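Local coordinates for protein gamma-glutamyltranspeptidase (Streptomyces lincolnensis, PDB 6J3A) that is a homologue of LmbA in the gamma-glutamyltranspeptidase family of Ntn hydrolases, whose classical members cleave gamma-glutamyl amide bonds, though its own substrate is not established here, at residues A[267-272]-A[484-490]; A[318-324]-A[469-474]; A[8-14]-A[600-604]. All blocks are in the same frame, centred on the assembly; numbering follows the deposited sequence.

In the fold
From the N terminus, the first strand, 8-10, and the turn behind it take part in contact 3, whose partner 600-604 comes close to the C terminus, so this contact closes a loop spanning nearly the whole chain. Within that loop, contact 1 joins strand 268-272 to strand 486-490, and within this shorter loop contact 2 ties the end of helix 299-319 to the loop 469-474. The three are thus nested and none cross. Contacts 1 and 3 both belong to the beta core, their centres 19 Å apart. Contact 2 lies beyond it, about 40 Å from contact 3 between centres and on the opposite side of the chain's centre.

Contact 1 of 3, residues A[267-272]-A[484-490]; sequences GWTVCK and TPSIALR
Cys-271 and Ile-487 lie side by side as a hydrogen-bonded pair, CB to CB at 4.3 Å, and the sulfur of Cys-271 leans on toward CG of Leu-489. On the same face Leu-489 packs against Thr-269, their CB atoms 3.8 Å apart, with CD1 slanting across CB and CG2 of the threonine; OG1 of Thr-269 is taken by Asp-264. This side also meets Val-72. On the reverse face Val-270, Ala-488 and Trp-268 pack under Phe-514 of helix 506-519. Here the indole reaches across to Ala-488, CE3 to CB at 4.2 Å, while CD of Arg-490 sits over one face of the indole in a CH-pi contact, 3.9 Å from the centroid of the five-membered ring. The backbone between is held by four hydrogen bonds in two pairs, Thr-269 with Leu-489 and Cys-271 with Ile-487; Cys-271 N to Ile-487 O is 2.7 Å. At the polar end Lys-272 curls back on itself, bent at chi2 (-66°) and chi3 (-76°), which swings NZ over the residues that lead into the partner strand. Lys-272 NZ lies 2.6 Å from OG1 of Thr-484 and 2.8 Å from OG of Ser-486. Lys-272 NZ also bonds to Pro-485 O at 2.9 Å, coming from well above that carbonyl plane (72° out of it). A salt bridge to Asp-507 probably balances the charge of this buried ammonium, and Asp-507 also binds Thr-484 OG1. Antiparallel strands covered by helices on one side are characteristic of the layered alpha-beta-beta-alpha core of Ntn hydrolases.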
ATOM      1  N   GLY A 267      13.182  24.416 -14.526  1.00 26.02           N
ATOM      2  CA  GLY A 267      13.260  23.196 -15.341  1.00 26.33           C
ATOM      3  C   GLY A 267      11.951  22.448 -15.513  1.00 27.80           C
ATOM      4  O   GLY A 267      11.828  21.604 -16.418  1.00 27.49           O
ATOM      5  N   TRP A 268      10.984  22.740 -14.636  1.00 29.88           N
ATOM      6  CA  TRP A 268       9.655  22.132 -14.666  1.00 31.28           C
ATOM      7  C   TRP A 268       8.609  23.054 -15.284  1.00 32.20           C
ATOM      8  O   TRP A 268       8.765  24.278 -15.305  1.00 31.59           O
ATOM      9  CB  TRP A 268       9.148  21.778 -13.259  1.00 31.68           C
ATOM     10  CG  TRP A 268      10.056  20.984 -12.385  1.00 32.34           C
ATOM     11  CD1 TRP A 268      11.135  21.450 -11.697  1.00 32.99           C
ATOM     12  CD2 TRP A 268       9.926  19.598 -12.034  1.00 32.25           C
ATOM     13  NE1 TRP A 268      11.706  20.438 -10.966  1.00 33.47           N
ATOM     14  CE2 TRP A 268      10.982  19.292 -11.152  1.00 32.83           C
ATOM     15  CE3 TRP A 268       9.035  18.585 -12.396  1.00 32.13           C
ATOM     16  CZ2 TRP A 268      11.173  18.011 -10.631  1.00 33.02           C
ATOM     17  CZ3 TRP A 268       9.223  17.315 -11.872  1.00 32.48           C
ATOM     18  CH2 TRP A 268      10.283  17.039 -11.000  1.00 32.59           C
ATOM     19  N   THR A 269       7.537  22.431 -15.762  1.00 32.62           N
ATOM     20  CA  THR A 269       6.297  23.107 -16.106  1.00 32.64           C
ATOM     21  C   THR A 269       5.203  22.452 -15.285  1.00 32.58           C
ATOM     22  O   THR A 269       5.053  21.239 -15.332  1.00 34.20           O
ATOM     23  CB  THR A 269       5.938  22.934 -17.590  1.00 32.26           C
ATOM     24  OG1 THR A 269       7.047  23.342 -18.399  1.00 31.73           O
ATOM     25  CG2 THR A 269       4.686  23.747 -17.961  1.00 31.85           C
ATOM     26  N   VAL A 270       4.436  23.245 -14.548  1.00 32.03           N
ATOM     27  CA  VAL A 270       3.264  22.733 -13.844  1.00 31.36           C
ATOM     28  C   VAL A 270       2.018  23.074 -14.650  1.00 31.04           C
ATOM     29  O   VAL A 270       1.865  24.206 -15.082  1.00 30.94           O
ATOM     30  CB  VAL A 270       3.139  23.320 -12.444  1.00 30.73           C
ATOM     31  CG1 VAL A 270       1.998  22.636 -11.706  1.00 31.59           C
ATOM     32  CG2 VAL A 270       4.442  23.128 -11.678  1.00 31.29           C
ATOM     33  N   CYS A 271       1.148  22.084 -14.843  1.00 30.65           N
ATOM     34  CA  CYS A 271      -0.134  22.251 -15.538  1.00 30.40           C
ATOM     35  C   CYS A 271      -1.296  22.182 -14.562  1.00 28.57           C
ATOM     36  O   CYS A 271      -1.343  21.291 -13.712  1.00 27.34           O
ATOM     37  CB  CYS A 271      -0.317  21.171 -16.608  1.00 30.59           C
ATOM     38  SG  CYS A 271       0.994  21.202 -17.849  1.00 31.09           S
ATOM     39  N   LYS A 272      -2.236  23.113 -14.722  1.00 27.69           N
ATOM     40  CA  LYS A 272      -3.422  23.228 -13.869  1.00 27.23           C
ATOM     41  C   LYS A 272      -4.650  23.536 -14.697  1.00 27.00           C
ATOM     42  O   LYS A 272      -4.548  23.830 -15.877  1.00 27.65           O
ATOM     43  CB  LYS A 272      -3.230  24.362 -12.859  1.00 26.78           C
ATOM     44  CG  LYS A 272      -2.000  24.239 -11.968  1.00 26.49           C
ATOM     45  CD  LYS A 272      -2.077  23.045 -11.017  1.00 26.33           C
ATOM     46  CE  LYS A 272      -3.012  23.313  -9.849  1.00 25.70           C
ATOM     47  NZ  LYS A 272      -3.415  22.075  -9.130  1.00 25.29           N
ATOM     48  N   THR A 484      -8.733  21.032  -8.084  1.00 25.69           N
ATOM     49  CA  THR A 484      -7.530  21.453  -8.759  1.00 24.33           C
ATOM     50  C   THR A 484      -6.459  20.363  -8.839  1.00 24.12           C
ATOM     51  O   THR A 484      -5.496  20.354  -8.061  1.00 23.79           O
ATOM     52  CB  THR A 484      -6.973  22.749  -8.131  1.00 24.03           C
ATOM     53  OG1 THR A 484      -5.745  23.085  -8.773  1.00 23.06           O
ATOM     54  CG2 THR A 484      -6.770  22.625  -6.611  1.00 23.81           C
ATOM     55  N   PRO A 485      -6.598  19.456  -9.819  1.00 23.89           N
ATOM     56  CA  PRO A 485      -5.532  18.478 -10.050  1.00 24.14           C
ATOM     57  C   PRO A 485      -4.299  19.112 -10.701  1.00 24.05           C
ATOM     58  O   PRO A 485      -4.360  20.252 -11.173  1.00 24.06           O
ATOM     59  CB  PRO A 485      -6.180  17.450 -10.988  1.00 24.15           C
ATOM     60  CG  PRO A 485      -7.274  18.184 -11.677  1.00 24.21           C
ATOM     61  CD  PRO A 485      -7.684  19.342 -10.810  1.00 24.30           C
ATOM     62  N   SER A 486      -3.206  18.358 -10.741  1.00 23.66           N
ATOM     63  CA  SER A 486      -1.932  18.831 -11.292  1.00 24.42           C
ATOM     64  C   SER A 486      -1.296  17.791 -12.189  1.00 24.48           C
ATOM     65  O   SER A 486      -1.449  16.580 -11.975  1.00 24.47           O
ATOM     66  CB  SER A 486      -0.935  19.150 -10.177  1.00 24.71           C
ATOM     67  OG  SER A 486      -1.507  19.989  -9.190  1.00 25.12           O
ATOM     68  N   ILE A 487      -0.598  18.281 -13.205  1.00 24.22           N
ATOM     69  CA  ILE A 487       0.359  17.484 -13.951  1.00 25.01           C
ATOM     70  C   ILE A 487       1.649  18.300 -14.052  1.00 25.34           C
ATOM     71  O   ILE A 487       1.616  19.489 -14.357  1.00 25.33           O
ATOM     72  CB  ILE A 487      -0.189  17.058 -15.336  1.00 25.06           C
ATOM     73  CG1 ILE A 487      -1.222  15.941 -15.157  1.00 25.39           C
ATOM     74  CG2 ILE A 487       0.947  16.582 -16.244  1.00 24.95           C
ATOM     75  CD1 ILE A 487      -1.770  15.342 -16.438  1.00 25.99           C
ATOM     76  N   ALA A 488       2.783  17.666 -13.782  1.00 26.82           N
ATOM     77  CA  ALA A 488       4.078  18.349 -13.870  1.00 28.43           C
ATOM     78  C   ALA A 488       4.902  17.790 -15.006  1.00 29.55           C
ATOM     79  O   ALA A 488       4.985  16.582 -15.183  1.00 29.69           O
ATOM     80  CB  ALA A 488       4.850  18.257 -12.566  1.00 28.38           C
ATOM     81  N   LEU A 489       5.481  18.700 -15.783  1.00 31.70           N
ATOM     82  CA  LEU A 489       6.455  18.376 -16.812  1.00 32.80           C
ATOM     83  C   LEU A 489       7.869  18.673 -16.311  1.00 33.75           C
ATOM     84  O   LEU A 489       8.070  19.558 -15.469  1.00 31.88           O
ATOM     85  CB  LEU A 489       6.180  19.176 -18.090  1.00 33.22           C
ATOM     86  CG  LEU A 489       4.726  19.401 -18.519  1.00 33.37           C
ATOM     87  CD1 LEU A 489       4.654  20.120 -19.857  1.00 33.23           C
ATOM     88  CD2 LEU A 489       3.986  18.082 -18.619  1.00 33.39           C
ATOM     89  N   ARG A 490       8.836  17.920 -16.821  1.00 35.45           N
ATOM     90  CA  ARG A 490      10.256  18.227 -16.632  1.00 37.54           C
ATOM     91  C   ARG A 490      10.843  18.287 -18.028  1.00 37.75           C
ATOM     92  O   ARG A 490      10.765  17.301 -18.762  1.00 38.15           O
ATOM     93  CB  ARG A 490      10.940  17.150 -15.786  1.00 38.70           C
ATOM     94  CG  ARG A 490      12.415  17.375 -15.501  1.00 39.48           C
ATOM     95  CD  ARG A 490      12.629  18.481 -14.485  1.00 41.68           C
ATOM     96  NE  ARG A 490      14.047  18.626 -14.139  1.00 43.74           N
ATOM     97  CZ  ARG A 490      14.981  19.215 -14.898  1.00 44.01           C
ATOM     98  NH1 ARG A 490      14.688  19.751 -16.087  1.00 44.72           N
ATOM     99  NH2 ARG A 490      16.238  19.268 -14.459  1.00 43.81           N
TER

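Contact 2 of 3, residues A[318-324]-A[469-474]; sequences AWYGDAA and LPNSLT
Leu-469 meets Ala-323 through its carbonyl oxygen, which lies 3.6 Å from the alanine CB, while its own side chain turns off the other way. Pro-470 carries most of the contact. Its ring lies against the carbonyls at the end of helix 299-319: CG is 3.3 Å from Ala-318 O and CB is 3.4 Å from Trp-319 O, with Tyr-320 O also close to CB. The ring thus sets C-H groups against the carbonyl oxygens at and just past the end of the helix. The carbonyl of Pro-470 takes a hydrogen bond from Ala-323 N at 2.7 Å, the donor tilted 18° from the carbonyl plane, and also a CA-H...O contact from Gly-321. A side chain on Gly-321 would run into this same oxygen. The four residues 469-472 form a type I beta turn, closed by a bond from Ser-472 N to Leu-469 O, and the turn presents Pro-470 to the helix end. Asn-471 is the next residue; with CG anti to the backbone N (chi1 -165°), its amide extends to a water that lies 2.6 Å from OD1 and 3.1 Å from Asp-322 N, donating to the first and accepting from the second. That amide is further fixed by Met-462 O on ND2 and by Arg-480 N on OD1. Ser-472 ties the turn back on itself, OG accepting from Leu-469 N at 2.8 Å and also bonding to Glu-466 O. Finally Thr-474 comes round to Ala-323, its OG1 3.3 Å from the alanine CB while that hydroxyl donates to Ser-472 O.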
ATOM      1  N   ALA A 318      -9.849  38.198  -5.581  1.00 32.84           N
ATOM      2  CA  ALA A 318     -10.088  39.408  -6.372  1.00 31.72           C
ATOM      3  C   ALA A 318     -10.367  39.142  -7.844  1.00 30.72           C
ATOM      4  O   ALA A 318     -11.243  39.776  -8.423  1.00 32.83           O
ATOM      5  CB  ALA A 318      -8.905  40.355  -6.244  1.00 31.40           C
ATOM      6  N   TRP A 319      -9.620  38.221  -8.441  1.00 30.13           N
ATOM      7  CA  TRP A 319      -9.570  38.092  -9.900  1.00 30.95           C
ATOM      8  C   TRP A 319     -10.174  36.820 -10.490  1.00 31.71           C
ATOM      9  O   TRP A 319     -10.575  36.833 -11.656  1.00 31.11           O
ATOM     10  CB  TRP A 319      -8.123  38.285 -10.387  1.00 31.53           C
ATOM     11  CG  TRP A 319      -7.578  39.628  -9.973  1.00 31.58           C
ATOM     12  CD1 TRP A 319      -6.594  39.878  -9.058  1.00 31.49           C
ATOM     13  CD2 TRP A 319      -8.036  40.898 -10.424  1.00 32.09           C
ATOM     14  NE1 TRP A 319      -6.396  41.227  -8.930  1.00 31.56           N
ATOM     15  CE2 TRP A 319      -7.277  41.879  -9.752  1.00 32.09           C
ATOM     16  CE3 TRP A 319      -9.020  41.306 -11.343  1.00 32.32           C
ATOM     17  CZ2 TRP A 319      -7.466  43.246  -9.969  1.00 32.54           C
ATOM     18  CZ3 TRP A 319      -9.216  42.656 -11.556  1.00 31.59           C
ATOM     19  CH2 TRP A 319      -8.437  43.615 -10.873  1.00 32.45           C
ATOM     20  N   TYR A 320     -10.265  35.734  -9.715  1.00 32.76           N
ATOM     21  CA  TYR A 320     -10.653  34.430 -10.297  1.00 32.54           C
ATOM     22  C   TYR A 320     -12.153  34.262 -10.346  1.00 31.51           C
ATOM     23  O   TYR A 320     -12.891  34.811  -9.527  1.00 29.47           O
ATOM     24  CB  TYR A 320     -10.059  33.234  -9.555  1.00 33.35           C
ATOM     25  CG  TYR A 320      -8.553  33.056  -9.638  1.00 35.23           C
ATOM     26  CD1 TYR A 320      -7.680  34.139  -9.819  1.00 35.36           C
ATOM     27  CD2 TYR A 320      -7.989  31.790  -9.467  1.00 36.52           C
ATOM     28  CE1 TYR A 320      -6.306  33.960  -9.846  1.00 35.55           C
ATOM     29  CE2 TYR A 320      -6.613  31.605  -9.492  1.00 36.24           C
ATOM     30  CZ  TYR A 320      -5.777  32.695  -9.677  1.00 36.10           C
ATOM     31  OH  TYR A 320      -4.412  32.520  -9.709  1.00 36.43           O
ATOM     32  N   GLY A 321     -12.582  33.457 -11.309  1.00 31.15           N
ATOM     33  CA  GLY A 321     -13.994  33.198 -11.527  1.00 31.47           C
ATOM     34  C   GLY A 321     -14.275  32.903 -12.983  1.00 31.61           C
ATOM     35  O   GLY A 321     -13.355  32.782 -13.793  1.00 31.28           O
ATOM     36  N   ASP A 322     -15.560  32.767 -13.300  1.00 31.14           N
ATOM     37  CA  ASP A 322     -16.012  32.539 -14.676  1.00 30.29           C
ATOM     38  C   ASP A 322     -17.064  33.548 -15.158  1.00 30.97           C
ATOM     39  O   ASP A 322     -17.608  33.379 -16.251  1.00 30.60           O
ATOM     40  CB  ASP A 322     -16.572  31.121 -14.804  1.00 29.71           C
ATOM     41  CG  ASP A 322     -16.613  30.627 -16.241  1.00 29.05           C
ATOM     42  OD1 ASP A 322     -15.659  30.893 -17.012  1.00 27.90           O
ATOM     43  OD2 ASP A 322     -17.599  29.939 -16.589  1.00 27.65           O
ATOM     44  N   ALA A 323     -17.322  34.604 -14.377  1.00 30.67           N
ATOM     45  CA  ALA A 323     -18.271  35.661 -14.774  1.00 32.37           C
ATOM     46  C   ALA A 323     -17.599  36.859 -15.461  1.00 32.83           C
ATOM     47  O   ALA A 323     -18.263  37.863 -15.749  1.00 32.79           O
ATOM     48  CB  ALA A 323     -19.076  36.136 -13.570  1.00 32.69           C
ATOM     49  N   ALA A 324     -16.298  36.738 -15.726  1.00 33.11           N
ATOM     50  CA  ALA A 324     -15.499  37.799 -16.330  1.00 34.25           C
ATOM     51  C   ALA A 324     -14.195  37.233 -16.877  1.00 35.29           C
ATOM     52  O   ALA A 324     -13.837  36.088 -16.604  1.00 37.49           O
ATOM     53  CB  ALA A 324     -15.201  38.888 -15.303  1.00 34.06           C
ATOM     54  N   LEU A 469     -18.749  41.095 -10.243  1.00 37.32           N
ATOM     55  CA  LEU A 469     -17.486  40.469  -9.803  1.00 35.00           C
ATOM     56  C   LEU A 469     -17.135  39.270 -10.689  1.00 34.49           C
ATOM     57  O   LEU A 469     -18.036  38.679 -11.292  1.00 34.07           O
ATOM     58  CB  LEU A 469     -17.579  40.017  -8.348  1.00 34.18           C
ATOM     59  CG  LEU A 469     -18.054  41.013  -7.294  1.00 33.46           C
ATOM     60  CD1 LEU A 469     -18.520  40.242  -6.072  1.00 34.07           C
ATOM     61  CD2 LEU A 469     -16.962  41.995  -6.909  1.00 33.43           C
ATOM     62  N   PRO A 470     -15.835  38.896 -10.760  1.00 34.39           N
ATOM     63  CA  PRO A 470     -15.427  37.723 -11.557  1.00 33.46           C
ATOM     64  C   PRO A 470     -16.118  36.411 -11.146  1.00 31.82           C
ATOM     65  O   PRO A 470     -16.362  35.552 -12.006  1.00 30.70           O
ATOM     66  CB  PRO A 470     -13.909  37.622 -11.306  1.00 34.71           C
ATOM     67  CG  PRO A 470     -13.488  38.921 -10.723  1.00 34.90           C
ATOM     68  CD  PRO A 470     -14.690  39.498 -10.041  1.00 35.11           C
ATOM     69  N   ASN A 471     -16.407  36.281  -9.845  1.00 30.17           N
ATOM     70  CA  ASN A 471     -17.126  35.125  -9.253  1.00 30.45           C
ATOM     71  C   ASN A 471     -18.555  35.448  -8.729  1.00 30.17           C
ATOM     72  O   ASN A 471     -19.028  34.843  -7.761  1.00 29.89           O
ATOM     73  CB  ASN A 471     -16.273  34.541  -8.107  1.00 30.99           C
ATOM     74  CG  ASN A 471     -16.726  33.156  -7.660  1.00 29.76           C
ATOM     75  OD1 ASN A 471     -17.200  32.349  -8.461  1.00 29.03           O
ATOM     76  ND2 ASN A 471     -16.568  32.878  -6.368  1.00 28.41           N
ATOM     77  N   SER A 472     -19.228  36.399  -9.375  1.00 30.41           N
ATOM     78  CA  SER A 472     -20.637  36.701  -9.124  1.00 30.45           C
ATOM     79  C   SER A 472     -21.431  35.521  -9.619  1.00 30.70           C
ATOM     80  O   SER A 472     -21.130  35.005 -10.694  1.00 30.76           O
ATOM     81  CB  SER A 472     -21.091  37.935  -9.922  1.00 30.79           C
ATOM     82  OG  SER A 472     -20.609  39.147  -9.364  1.00 31.78           O
ATOM     83  N   LEU A 473     -22.438  35.100  -8.853  1.00 30.98           N
ATOM     84  CA  LEU A 473     -23.324  34.023  -9.282  1.00 30.98           C
ATOM     85  C   LEU A 473     -23.936  34.415 -10.622  1.00 30.86           C
ATOM     86  O   LEU A 473     -24.582  35.459 -10.734  1.00 31.97           O
ATOM     87  CB  LEU A 473     -24.414  33.767  -8.245  1.00 31.74           C
ATOM     88  CG  LEU A 473     -25.513  32.775  -8.664  1.00 32.11           C
ATOM     89  CD1 LEU A 473     -24.937  31.398  -8.976  1.00 32.20           C
ATOM     90  CD2 LEU A 473     -26.594  32.681  -7.597  1.00 31.79           C
ATOM     91  N   THR A 474     -23.698  33.602 -11.643  1.00 30.32           N
ATOM     92  CA  THR A 474     -24.067  33.980 -13.001  1.00 31.37           C
ATOM     93  C   THR A 474     -24.604  32.778 -13.781  1.00 32.20           C
ATOM     94  O   THR A 474     -23.928  31.753 -13.879  1.00 33.32           O
ATOM     95  CB  THR A 474     -22.875  34.615 -13.758  1.00 30.75           C
ATOM     96  OG1 THR A 474     -22.323  35.692 -12.984  1.00 31.55           O
ATOM     97  CG2 THR A 474     -23.318  35.172 -15.099  1.00 29.66           C
TER
HETATM   98  O   HOH W   1     -17.474  31.901 -10.988  1.00 15.57           O

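Contact 3 of 3, residues A[8-14]-A[600-604]; sequences LQGTFGM and ILSAA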
ATOM      1  N   LEU A   8       6.401   3.222  -4.642  1.00 24.08           N
ATOM      2  CA  LEU A   8       6.347   2.035  -5.510  1.00 24.46           C
ATOM      3  C   LEU A   8       7.028   2.323  -6.843  1.00 24.82           C
ATOM      4  O   LEU A   8       6.951   3.433  -7.337  1.00 25.19           O
ATOM      5  CB  LEU A   8       4.905   1.591  -5.781  1.00 24.15           C
ATOM      6  CG  LEU A   8       3.939   1.364  -4.613  1.00 23.70           C
ATOM      7  CD1 LEU A   8       2.648   0.752  -5.138  1.00 23.49           C
ATOM      8  CD2 LEU A   8       4.550   0.496  -3.534  1.00 23.35           C
ATOM      9  N   GLN A   9       7.705   1.322  -7.391  1.00 25.83           N
ATOM     10  CA  GLN A   9       8.393   1.406  -8.681  1.00 26.15           C
ATOM     11  C   GLN A   9       8.041   0.196  -9.529  1.00 25.65           C
ATOM     12  O   GLN A   9       8.002  -0.918  -9.018  1.00 25.36           O
ATOM     13  CB  GLN A   9       9.891   1.435  -8.459  1.00 27.26           C
ATOM     14  CG  GLN A   9      10.400   2.787  -8.010  1.00 28.74           C
ATOM     15  CD  GLN A   9      11.874   2.764  -7.693  1.00 29.16           C
ATOM     16  OE1 GLN A   9      12.353   1.886  -6.978  1.00 29.93           O
ATOM     17  NE2 GLN A   9      12.601   3.738  -8.210  1.00 29.68           N
ATOM     18  N   GLY A  10       7.822   0.404 -10.822  1.00 25.54           N
ATOM     19  CA  GLY A  10       7.336  -0.675 -11.691  1.00 25.78           C
ATOM     20  C   GLY A  10       7.368  -0.333 -13.160  1.00 25.50           C
ATOM     21  O   GLY A  10       7.913   0.697 -13.541  1.00 24.99           O
ATOM     22  N   THR A  11       6.803  -1.221 -13.974  1.00 25.90           N
ATOM     23  CA  THR A  11       6.829  -1.104 -15.444  1.00 27.36           C
ATOM     24  C   THR A  11       5.528  -1.472 -16.163  1.00 27.98           C
ATOM     25  O   THR A  11       5.512  -1.587 -17.393  1.00 27.24           O
ATOM     26  CB  THR A  11       7.922  -2.023 -16.026  1.00 27.51           C
ATOM     27  OG1 THR A  11       7.693  -3.369 -15.590  1.00 27.88           O
ATOM     28  CG2 THR A  11       9.285  -1.586 -15.568  1.00 27.95           C
ATOM     29  N   PHE A  12       4.454  -1.663 -15.407  1.00 28.80           N
ATOM     30  CA  PHE A  12       3.173  -2.050 -15.970  1.00 29.27           C
ATOM     31  C   PHE A  12       2.092  -0.990 -15.752  1.00 29.38           C
ATOM     32  O   PHE A  12       1.315  -0.717 -16.657  1.00 30.76           O
ATOM     33  CB  PHE A  12       2.705  -3.400 -15.424  1.00 29.53           C
ATOM     34  CG  PHE A  12       1.373  -3.811 -15.981  1.00 29.98           C
ATOM     35  CD1 PHE A  12       1.271  -4.304 -17.280  1.00 29.62           C
ATOM     36  CD2 PHE A  12       0.204  -3.617 -15.245  1.00 29.93           C
ATOM     37  CE1 PHE A  12       0.031  -4.643 -17.817  1.00 29.82           C
ATOM     38  CE2 PHE A  12      -1.034  -3.950 -15.778  1.00 29.91           C
ATOM     39  CZ  PHE A  12      -1.122  -4.465 -17.066  1.00 29.12           C
ATOM     40  N   GLY A  13       2.009  -0.429 -14.553  1.00 28.52           N
ATOM     41  CA  GLY A  13       1.009   0.593 -14.269  1.00 28.21           C
ATOM     42  C   GLY A  13       1.050   1.040 -12.825  1.00 28.19           C
ATOM     43  O   GLY A  13       1.520   0.303 -11.965  1.00 28.10           O
ATOM     44  N   MET A  14       0.568   2.250 -12.560  1.00 28.50           N
ATOM     45  CA  MET A  14       0.532   2.794 -11.194  1.00 28.62           C
ATOM     46  C   MET A  14      -0.743   3.587 -10.958  1.00 28.87           C
ATOM     47  O   MET A  14      -1.176   4.341 -11.834  1.00 29.74           O
ATOM     48  CB  MET A  14       1.748   3.683 -10.916  1.00 28.81           C
ATOM     49  CG  MET A  14       3.074   2.945 -10.759  1.00 28.53           C
ATOM     50  SD  MET A  14       3.194   1.950  -9.261  1.00 27.90           S
ATOM     51  CE  MET A  14       4.638   0.969  -9.666  1.00 29.36           C
ATOM     52  N   ILE A 600      10.377   3.901 -16.232  1.00 36.37           N
ATOM     53  CA  ILE A 600       9.941   3.308 -14.969  1.00 34.46           C
ATOM     54  C   ILE A 600       8.833   4.164 -14.375  1.00 33.15           C
ATOM     55  O   ILE A 600       8.970   5.378 -14.266  1.00 33.54           O
ATOM     56  CB  ILE A 600      11.116   3.181 -13.958  1.00 34.50           C
ATOM     57  CG1 ILE A 600      12.031   2.028 -14.376  1.00 34.35           C
ATOM     58  CG2 ILE A 600      10.630   2.950 -12.522  1.00 34.29           C
ATOM     59  CD1 ILE A 600      13.396   2.030 -13.717  1.00 34.00           C
ATOM     60  N   LEU A 601       7.760   3.499 -13.959  1.00 32.43           N
ATOM     61  CA  LEU A 601       6.582   4.125 -13.361  1.00 30.15           C
ATOM     62  C   LEU A 601       6.688   4.066 -11.851  1.00 29.47           C
ATOM     63  O   LEU A 601       7.144   3.057 -11.307  1.00 29.67           O
ATOM     64  CB  LEU A 601       5.340   3.364 -13.806  1.00 29.28           C
ATOM     65  CG  LEU A 601       5.242   3.115 -15.306  1.00 29.63           C
ATOM     66  CD1 LEU A 601       3.972   2.371 -15.653  1.00 30.00           C
ATOM     67  CD2 LEU A 601       5.294   4.429 -16.060  1.00 30.06           C
ATOM     68  N   SER A 602       6.266   5.126 -11.171  1.00 27.89           N
ATOM     69  CA  SER A 602       6.252   5.119  -9.708  1.00 28.06           C
ATOM     70  C   SER A 602       4.938   5.661  -9.131  1.00 28.02           C
ATOM     71  O   SER A 602       4.081   6.145  -9.873  1.00 29.93           O
ATOM     72  CB  SER A 602       7.497   5.822  -9.138  1.00 27.57           C
ATOM     73  OG  SER A 602       7.658   7.112  -9.673  1.00 28.06           O
ATOM     74  N   ALA A 603       4.765   5.519  -7.818  1.00 27.10           N
ATOM     75  CA  ALA A 603       3.552   5.965  -7.129  1.00 25.40           C
ATOM     76  C   ALA A 603       3.769   6.068  -5.645  1.00 24.41           C
ATOM     77  O   ALA A 603       4.521   5.291  -5.064  1.00 24.69           O
ATOM     78  CB  ALA A 603       2.402   5.021  -7.391  1.00 25.10           C
ATOM     79  N   ALA A 604       3.098   7.040  -5.046  1.00 23.88           N
ATOM     80  CA  ALA A 604       3.055   7.203  -3.605  1.00 24.33           C
ATOM     81  C   ALA A 604       1.634   7.608  -3.205  1.00 25.18           C
ATOM     82  O   ALA A 604       0.800   7.914  -4.062  1.00 24.80           O
ATOM     83  CB  ALA A 604       4.071   8.231  -3.142  1.00 23.65           C
TER
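An antiparallel strand pair joins Leu-8, Gln-9 and Gly-10 near the N terminus to Ala-603, Ser-602 and Leu-601 near the other end of the chain. Gly-10 and Leu-601 hold each other by two hydrogen bonds: Gly-10 N to Leu-601 O is 2.8 Å, and the return bond from Leu-601 N is as short. Leu-8 and Ala-603 repeat the pattern, though the bond from Leu-8 N is weak. After Gly-10 the chain doubles back, with a classic beta bulge where Phe-12 and Gly-13 both face Arg-617, and enters strand 13-17, which pairs with 424-428. Leu-601 fills the bend, its CD1 3.6 Å from Gly-13 N. Met-14 lies over Leu-601 and Ala-603: CG is 3.8 Å from Leu-601 CB, and SD is 3.7 Å from Ala-603 CB. A bend at chi2 (-69°) brings CE back toward Leu-601 O and over Gly-10, where any CB would collide with it. Cutting Met-14 back to an alanine is likely to open a gap over Leu-601 and Ala-603 and leave Gly-10 without the methyl that covers it. At the subunit interface, Gln-9 O accepts a hydrogen bond from Trp-20 of the second subunit.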